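Local coordinates for ferritin like protein (Caulobacter vibrioides, PDB 3HL1) that is of unknown function but belongs to the ferritin-like family and probably binds metal within a bundle of helices, at residues A[19-33]-A[47-61]. Sequence-based numbering, arbitrary orientation. Where two conformers were deposited one is given.
Sequences IDLELWTIPYYLTVL and IQAAVYQEMLHAQLV
Glu22 and Glu54 meet between two antiparallel helices of a ferritin-like helical bundle, whose axes come within 8.9 Å at a crossing angle of -158°. The pair illustrates how this fold gathers carboxylates and a histidine inside a largely apolar helix interface. Glu22 faces Glu54 and His57, which form an ExxH sequence on the second helix, consistent with the carboxylate and histidine metal sites of ferritin-like proteins; here Glu22 OE2 and Glu54 OE2 each hydrogen-bond an unidentified ligand, probably from the crystallisation liquor.

Across the helices the polar contacts converge on Glu22 OE1 and Glu54 OE1. His57 ND1 donates to Glu22 OE1 at 3.1 Å, a bent bond (140°) that lies in the imidazole plane but comes from above the carboxylate plane. Glu54 OE1 stands 2.9 Å from Glu22 OE1, a close approach of two acceptors that is not a hydrogen bond. The hydroxyl Thr25 OG1 lies 2.6 Å from Glu54 OE1 and also near its own helix's Glu22 O. Beyond the pair, Tyr148 bonds Glu22 OE2, while Gln205 OE1 hydrogen-bonds His57 NE2, so both ring nitrogens have partners.

Apolar packing flanks this polar centre. Glu54 enters as a knob among Glu22, Thr25, Ile26 and Tyr29; a bend at chi2 (-63°) turns its carboxylate toward Thr25 and Glu22 while CB packs on Ile26 CG1 and CG on Tyr29 CE2. Farther along, in one of two conformers, Val51 CG2 packs on Tyr29 CB, near the plane of the ring at its edge, and CG1 lies 3.6 Å from Leu30 CD2. At the far end Ile47 CD1 reaches Val32 CG1, also at 3.6 Å.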
loop_
_atom_site.group_PDB
_atom_site.type_symbol
_atom_site.label_atom_id
_atom_site.label_comp_id
_atom_site.label_asym_id
_atom_site.label_seq_id
_atom_site.Cartn_x
_atom_site.Cartn_y
_atom_site.Cartn_z
ATOM N N ILE A 19 6.950 3.645 0.110
ATOM C CA ILE A 19 6.578 2.717 -0.944
ATOM C C ILE A 19 6.440 1.286 -0.409
ATOM O O ILE A 19 5.547 0.566 -0.834
ATOM C CB ILE A 19 7.463 2.852 -2.208
ATOM C CG1 ILE A 19 6.559 2.630 -3.460
ATOM C CG2 ILE A 19 8.558 1.919 -2.103
ATOM C CD1 ILE A 19 7.134 3.024 -4.731
ATOM N N ASP A 20 7.287 0.895 0.547
ATOM C CA ASP A 20 7.202 -0.461 1.143
ATOM C C ASP A 20 5.865 -0.653 1.848
ATOM O O ASP A 20 5.242 -1.717 1.753
ATOM C CB ASP A 20 8.316 -0.703 2.133
ATOM C CG ASP A 20 9.693 -0.882 1.472
ATOM O OD1 ASP A 20 9.800 -0.964 0.262
ATOM O OD2 ASP A 20 10.635 -0.838 2.264
ATOM N N LEU A 21 5.393 0.395 2.518
ATOM C CA LEU A 21 4.135 0.301 3.249
ATOM C C LEU A 21 2.995 0.224 2.268
ATOM O O LEU A 21 2.118 -0.649 2.381
ATOM C CB LEU A 21 3.953 1.483 4.211
ATOM C CG LEU A 21 2.608 1.541 5.008
ATOM C CD1 LEU A 21 2.243 0.276 5.756
ATOM C CD2 LEU A 21 2.688 2.652 6.003
ATOM N N GLU A 22 3.009 1.074 1.234
ATOM C CA GLU A 22 1.912 1.028 0.224
ATOM C C GLU A 22 1.869 -0.362 -0.427
ATOM O O GLU A 22 0.820 -0.956 -0.615
ATOM C CB GLU A 22 2.056 2.124 -0.879
ATOM C CG GLU A 22 2.033 3.558 -0.332
ATOM C CD GLU A 22 0.670 4.057 0.191
ATOM O OE1 GLU A 22 -0.359 3.480 -0.203
ATOM O OE2 GLU A 22 0.670 5.095 0.921
ATOM N N LEU A 23 3.031 -0.866 -0.807
ATOM C CA LEU A 23 3.121 -2.187 -1.438
ATOM C C LEU A 23 2.610 -3.293 -0.497
ATOM O O LEU A 23 1.886 -4.230 -0.919
ATOM C CB LEU A 23 4.582 -2.491 -1.815
ATOM C CG LEU A 23 4.746 -3.836 -2.578
ATOM C CD1 LEU A 23 3.893 -3.848 -3.847
ATOM C CD2 LEU A 23 6.172 -4.161 -2.929
ATOM N N TRP A 24 3.025 -3.228 0.773
ATOM C CA TRP A 24 2.564 -4.192 1.767
ATOM C C TRP A 24 1.031 -4.336 1.793
ATOM O O TRP A 24 0.538 -5.435 1.908
ATOM C CB TRP A 24 3.125 -3.867 3.147
ATOM C CG TRP A 24 2.801 -4.828 4.194
ATOM C CD1 TRP A 24 3.602 -5.811 4.667
ATOM C CD2 TRP A 24 1.637 -4.839 5.002
ATOM N NE1 TRP A 24 2.971 -6.511 5.637
ATOM C CE2 TRP A 24 1.769 -5.923 5.893
ATOM C CE3 TRP A 24 0.456 -4.072 5.027
ATOM C CZ2 TRP A 24 0.789 -6.254 6.817
ATOM C CZ3 TRP A 24 -0.525 -4.403 5.960
ATOM C CH2 TRP A 24 -0.357 -5.483 6.831
ATOM N N THR A 25 0.280 -3.253 1.633
ATOM C CA THR A 25 -1.157 -3.299 1.656
ATOM C C THR A 25 -1.744 -3.998 0.445
ATOM O O THR A 25 -2.838 -4.488 0.526
ATOM C CB THR A 25 -1.819 -1.913 1.731
ATOM O OG1 THR A 25 -1.618 -1.258 0.479
ATOM C CG2 THR A 25 -1.273 -1.047 2.899
ATOM N N ILE A 26 -1.044 -4.025 -0.696
ATOM C CA ILE A 26 -1.627 -4.520 -1.930
ATOM C C ILE A 26 -1.921 -6.034 -1.881
ATOM O O ILE A 26 -3.080 -6.434 -2.088
ATOM C CB ILE A 26 -0.798 -4.048 -3.179
ATOM C CG1 ILE A 26 -0.949 -2.503 -3.272
ATOM C CG2 ILE A 26 -1.268 -4.762 -4.455
ATOM C CD1 ILE A 26 0.008 -1.807 -4.162
ATOM N N PRO A 27 -0.888 -6.893 -1.634
ATOM C CA PRO A 27 -1.220 -8.302 -1.425
ATOM C C PRO A 27 -2.182 -8.580 -0.281
ATOM O O PRO A 27 -3.008 -9.481 -0.408
ATOM C CB PRO A 27 0.153 -8.984 -1.238
ATOM C CG PRO A 27 1.119 -8.078 -1.913
ATOM C CD PRO A 27 0.579 -6.692 -1.598
ATOM N N TYR A 28 -2.125 -7.784 0.808
ATOM C CA TYR A 28 -3.059 -7.913 1.904
ATOM C C TYR A 28 -4.515 -7.735 1.434
ATOM O O TYR A 28 -5.316 -8.591 1.701
ATOM C CB TYR A 28 -2.733 -6.942 3.069
ATOM C CG TYR A 28 -3.312 -7.383 4.396
ATOM C CD1 TYR A 28 -4.625 -7.038 4.748
ATOM C CD2 TYR A 28 -2.569 -8.189 5.288
ATOM C CE1 TYR A 28 -5.179 -7.468 5.961
ATOM C CE2 TYR A 28 -3.119 -8.623 6.507
ATOM C CZ TYR A 28 -4.413 -8.246 6.823
ATOM O OH TYR A 28 -4.960 -8.692 7.943
ATOM N N TYR A 29 -4.825 -6.613 0.814
ATOM C CA TYR A 29 -6.129 -6.286 0.328
ATOM C C TYR A 29 -6.554 -7.226 -0.793
ATOM O O TYR A 29 -7.709 -7.570 -0.890
ATOM C CB TYR A 29 -6.184 -4.850 -0.195
ATOM C CG TYR A 29 -6.058 -3.732 0.825
ATOM C CD1 TYR A 29 -5.677 -3.973 2.160
ATOM C CD2 TYR A 29 -6.093 -2.400 0.393
ATOM C CE1 TYR A 29 -5.513 -2.931 3.060
ATOM C CE2 TYR A 29 -5.852 -1.346 1.282
ATOM C CZ TYR A 29 -5.584 -1.605 2.607
ATOM O OH TYR A 29 -5.332 -0.537 3.482
ATOM N N LEU A 30 -5.639 -7.572 -1.690
ATOM C CA LEU A 30 -5.958 -8.458 -2.804
ATOM C C LEU A 30 -6.371 -9.836 -2.315
ATOM O O LEU A 30 -7.319 -10.457 -2.852
ATOM C CB LEU A 30 -4.769 -8.605 -3.771
ATOM C CG LEU A 30 -4.514 -7.451 -4.763
ATOM C CD1 LEU A 30 -3.133 -7.647 -5.486
ATOM C CD2 LEU A 30 -5.729 -7.256 -5.742
ATOM N N THR A 31 -5.648 -10.328 -1.315
ATOM C CA THR A 31 -5.922 -11.629 -0.682
ATOM C C THR A 31 -7.329 -11.654 -0.084
ATOM O O THR A 31 -8.072 -12.594 -0.351
ATOM C CB THR A 31 -4.830 -12.004 0.333
ATOM O OG1 THR A 31 -3.585 -12.040 -0.375
ATOM C CG2 THR A 31 -5.137 -13.400 0.964
ATOM N N VAL A 32 -7.707 -10.597 0.637
ATOM C CA VAL A 32 -9.111 -10.432 1.131
ATOM C C VAL A 32 -10.088 -10.342 -0.014
ATOM O O VAL A 32 -11.094 -11.035 -0.007
ATOM C CB VAL A 32 -9.246 -9.197 2.057
ATOM C CG1 VAL A 32 -10.721 -8.898 2.440
ATOM C CG2 VAL A 32 -8.317 -9.414 3.257
ATOM N N LEU A 33 -9.808 -9.487 -0.989
ATOM C CA LEU A 33 -10.703 -9.300 -2.131
ATOM C C LEU A 33 -11.103 -10.605 -2.784
ATOM O O LEU A 33 -12.260 -10.928 -2.917
ATOM C CB LEU A 33 -10.038 -8.414 -3.201
ATOM C CG LEU A 33 -10.816 -8.035 -4.433
ATOM C CD1 LEU A 33 -12.149 -7.249 -4.027
ATOM C CD2 LEU A 33 -9.925 -7.296 -5.479
ATOM N N ILE A 47 -13.445 -2.911 -1.733
ATOM C CA ILE A 47 -12.037 -3.316 -1.624
ATOM C C ILE A 47 -11.247 -3.202 -2.937
ATOM O O ILE A 47 -10.082 -2.768 -2.959
ATOM C CB ILE A 47 -11.909 -4.730 -1.011
ATOM C CG1 ILE A 47 -12.391 -4.685 0.435
ATOM C CG2 ILE A 47 -10.424 -5.229 -1.038
ATOM C CD1 ILE A 47 -12.548 -6.098 1.124
ATOM N N GLN A 48 -11.874 -3.622 -4.024
ATOM C CA GLN A 48 -11.293 -3.515 -5.334
ATOM C C GLN A 48 -10.886 -2.085 -5.661
ATOM O O GLN A 48 -9.758 -1.842 -6.081
ATOM C CB GLN A 48 -12.282 -4.050 -6.350
ATOM C CG GLN A 48 -11.765 -4.095 -7.739
ATOM C CD GLN A 48 -12.835 -4.600 -8.677
ATOM O OE1 GLN A 48 -12.635 -5.582 -9.358
ATOM N NE2 GLN A 48 -14.001 -3.983 -8.639
ATOM N N ALA A 49 -11.763 -1.123 -5.428
ATOM C CA ALA A 49 -11.457 0.262 -5.730
ATOM C C ALA A 49 -10.277 0.718 -4.854
ATOM O O ALA A 49 -9.355 1.394 -5.339
ATOM C CB ALA A 49 -12.707 1.170 -5.546
ATOM N N ALA A 50 -10.268 0.284 -3.589
ATOM C CA ALA A 50 -9.188 0.625 -2.657
ATOM C C ALA A 50 -7.833 0.091 -3.087
ATOM O O ALA A 50 -6.816 0.784 -2.985
ATOM C CB ALA A 50 -9.496 0.113 -1.197
ATOM N N VAL A 51 -7.811 -1.134 -3.571
ATOM C CA VAL A 51 -6.602 -1.801 -4.088
ATOM C C VAL A 51 -5.993 -0.997 -5.237
ATOM O O VAL A 51 -4.785 -0.749 -5.321
ATOM C CB VAL A 51 -6.896 -3.200 -4.674
ATOM C CG1 VAL A 51 -5.712 -3.672 -5.573
ATOM C CG2 VAL A 51 -7.157 -4.188 -3.576
ATOM N N TYR A 52 -6.853 -0.588 -6.156
ATOM C CA TYR A 52 -6.450 0.211 -7.291
ATOM C C TYR A 52 -5.874 1.544 -6.829
ATOM O O TYR A 52 -4.907 2.010 -7.391
ATOM C CB TYR A 52 -7.629 0.462 -8.253
ATOM C CG TYR A 52 -8.162 -0.793 -8.965
ATOM C CD1 TYR A 52 -7.442 -2.001 -8.984
ATOM C CD2 TYR A 52 -9.382 -0.761 -9.639
ATOM C CE1 TYR A 52 -7.930 -3.140 -9.635
ATOM C CE2 TYR A 52 -9.876 -1.894 -10.321
ATOM C CZ TYR A 52 -9.138 -3.069 -10.315
ATOM O OH TYR A 52 -9.633 -4.173 -10.976
ATOM N N GLN A 53 -6.459 2.146 -5.794
ATOM C CA GLN A 53 -5.900 3.365 -5.218
ATOM C C GLN A 53 -4.544 3.139 -4.560
ATOM O O GLN A 53 -3.650 4.000 -4.644
ATOM C CB GLN A 53 -6.865 4.001 -4.235
ATOM C CG GLN A 53 -8.117 4.451 -4.946
ATOM C CD GLN A 53 -8.962 5.377 -4.105
ATOM O OE1 GLN A 53 -8.994 5.278 -2.872
ATOM N NE2 GLN A 53 -9.643 6.287 -4.766
ATOM N N GLU A 54 -4.355 1.992 -3.928
ATOM C CA GLU A 54 -3.026 1.704 -3.340
ATOM C C GLU A 54 -1.960 1.648 -4.407
ATOM O O GLU A 54 -0.865 2.129 -4.193
ATOM C CB GLU A 54 -3.029 0.394 -2.528
ATOM C CG GLU A 54 -3.857 0.447 -1.283
ATOM C CD GLU A 54 -3.322 1.497 -0.285
ATOM O OE1 GLU A 54 -2.256 1.300 0.306
ATOM O OE2 GLU A 54 -3.966 2.521 -0.105
HETATM N N MSE A 55 -2.272 1.028 -5.544
HETATM C CA MSE A 55 -1.342 0.919 -6.674
HETATM C C MSE A 55 -0.965 2.292 -7.193
HETATM O O MSE A 55 0.214 2.582 -7.417
HETATM C CB MSE A 55 -1.973 0.080 -7.789
HETATM C CG MSE A 55 -2.100 -1.388 -7.410
HETATM SE SE MSE A 55 -3.300 -2.329 -8.632
HETATM C CE MSE A 55 -3.361 -3.949 -7.752
ATOM N N LEU A 56 -1.965 3.146 -7.354
ATOM C CA LEU A 56 -1.744 4.546 -7.669
ATOM C C LEU A 56 -0.830 5.215 -6.636
ATOM O O LEU A 56 0.088 5.934 -7.036
ATOM C CB LEU A 56 -3.081 5.316 -7.801
ATOM C CG LEU A 56 -2.914 6.832 -7.917
ATOM C CD1 LEU A 56 -2.284 7.122 -9.277
ATOM C CD2 LEU A 56 -4.193 7.647 -7.680
ATOM N N HIS A 57 -1.045 4.961 -5.335
ATOM C CA HIS A 57 -0.200 5.553 -4.311
ATOM C C HIS A 57 1.239 5.161 -4.525
ATOM O O HIS A 57 2.127 6.016 -4.394
ATOM C CB HIS A 57 -0.624 5.215 -2.877
ATOM C CG HIS A 57 -1.993 5.682 -2.518
ATOM N ND1 HIS A 57 -2.620 5.307 -1.346
ATOM C CD2 HIS A 57 -2.885 6.425 -3.209
ATOM C CE1 HIS A 57 -3.838 5.823 -1.334
ATOM N NE2 HIS A 57 -4.026 6.499 -2.450
ATOM N N ALA A 58 1.477 3.882 -4.815
ATOM C CA ALA A 58 2.835 3.395 -5.081
ATOM C C ALA A 58 3.489 4.186 -6.213
ATOM O O ALA A 58 4.635 4.642 -6.083
ATOM C CB ALA A 58 2.849 1.859 -5.365
ATOM N N GLN A 59 2.776 4.331 -7.325
ATOM C CA GLN A 59 3.238 5.128 -8.452
ATOM C C GLN A 59 3.575 6.582 -8.080
ATOM O O GLN A 59 4.590 7.122 -8.525
ATOM C CB GLN A 59 2.186 5.114 -9.575
ATOM C CG GLN A 59 2.469 6.147 -10.670
ATOM C CD GLN A 59 1.496 6.073 -11.808
ATOM O OE1 GLN A 59 1.471 5.076 -12.536
ATOM N NE2 GLN A 59 0.683 7.129 -11.975
ATOM N N LEU A 60 2.722 7.201 -7.274
ATOM C CA LEU A 60 2.894 8.602 -6.868
ATOM C C LEU A 60 4.097 8.763 -6.004
ATOM O O LEU A 60 4.848 9.757 -6.154
ATOM C CB LEU A 60 1.630 9.125 -6.158
ATOM C CG LEU A 60 0.341 9.162 -7.035
ATOM C CD1 LEU A 60 -0.797 9.839 -6.259
ATOM C CD2 LEU A 60 0.593 9.856 -8.332
ATOM N N VAL A 61 4.297 7.825 -5.082
ATOM C CA VAL A 61 5.478 7.844 -4.261
ATOM C C VAL A 61 6.726 7.702 -5.140
ATOM O O VAL A 61 7.658 8.445 -4.974
ATOM C CB VAL A 61 5.472 6.804 -3.105
ATOM C CG1 VAL A 61 6.857 6.777 -2.425
ATOM C CG2 VAL A 61 4.400 7.147 -2.059
#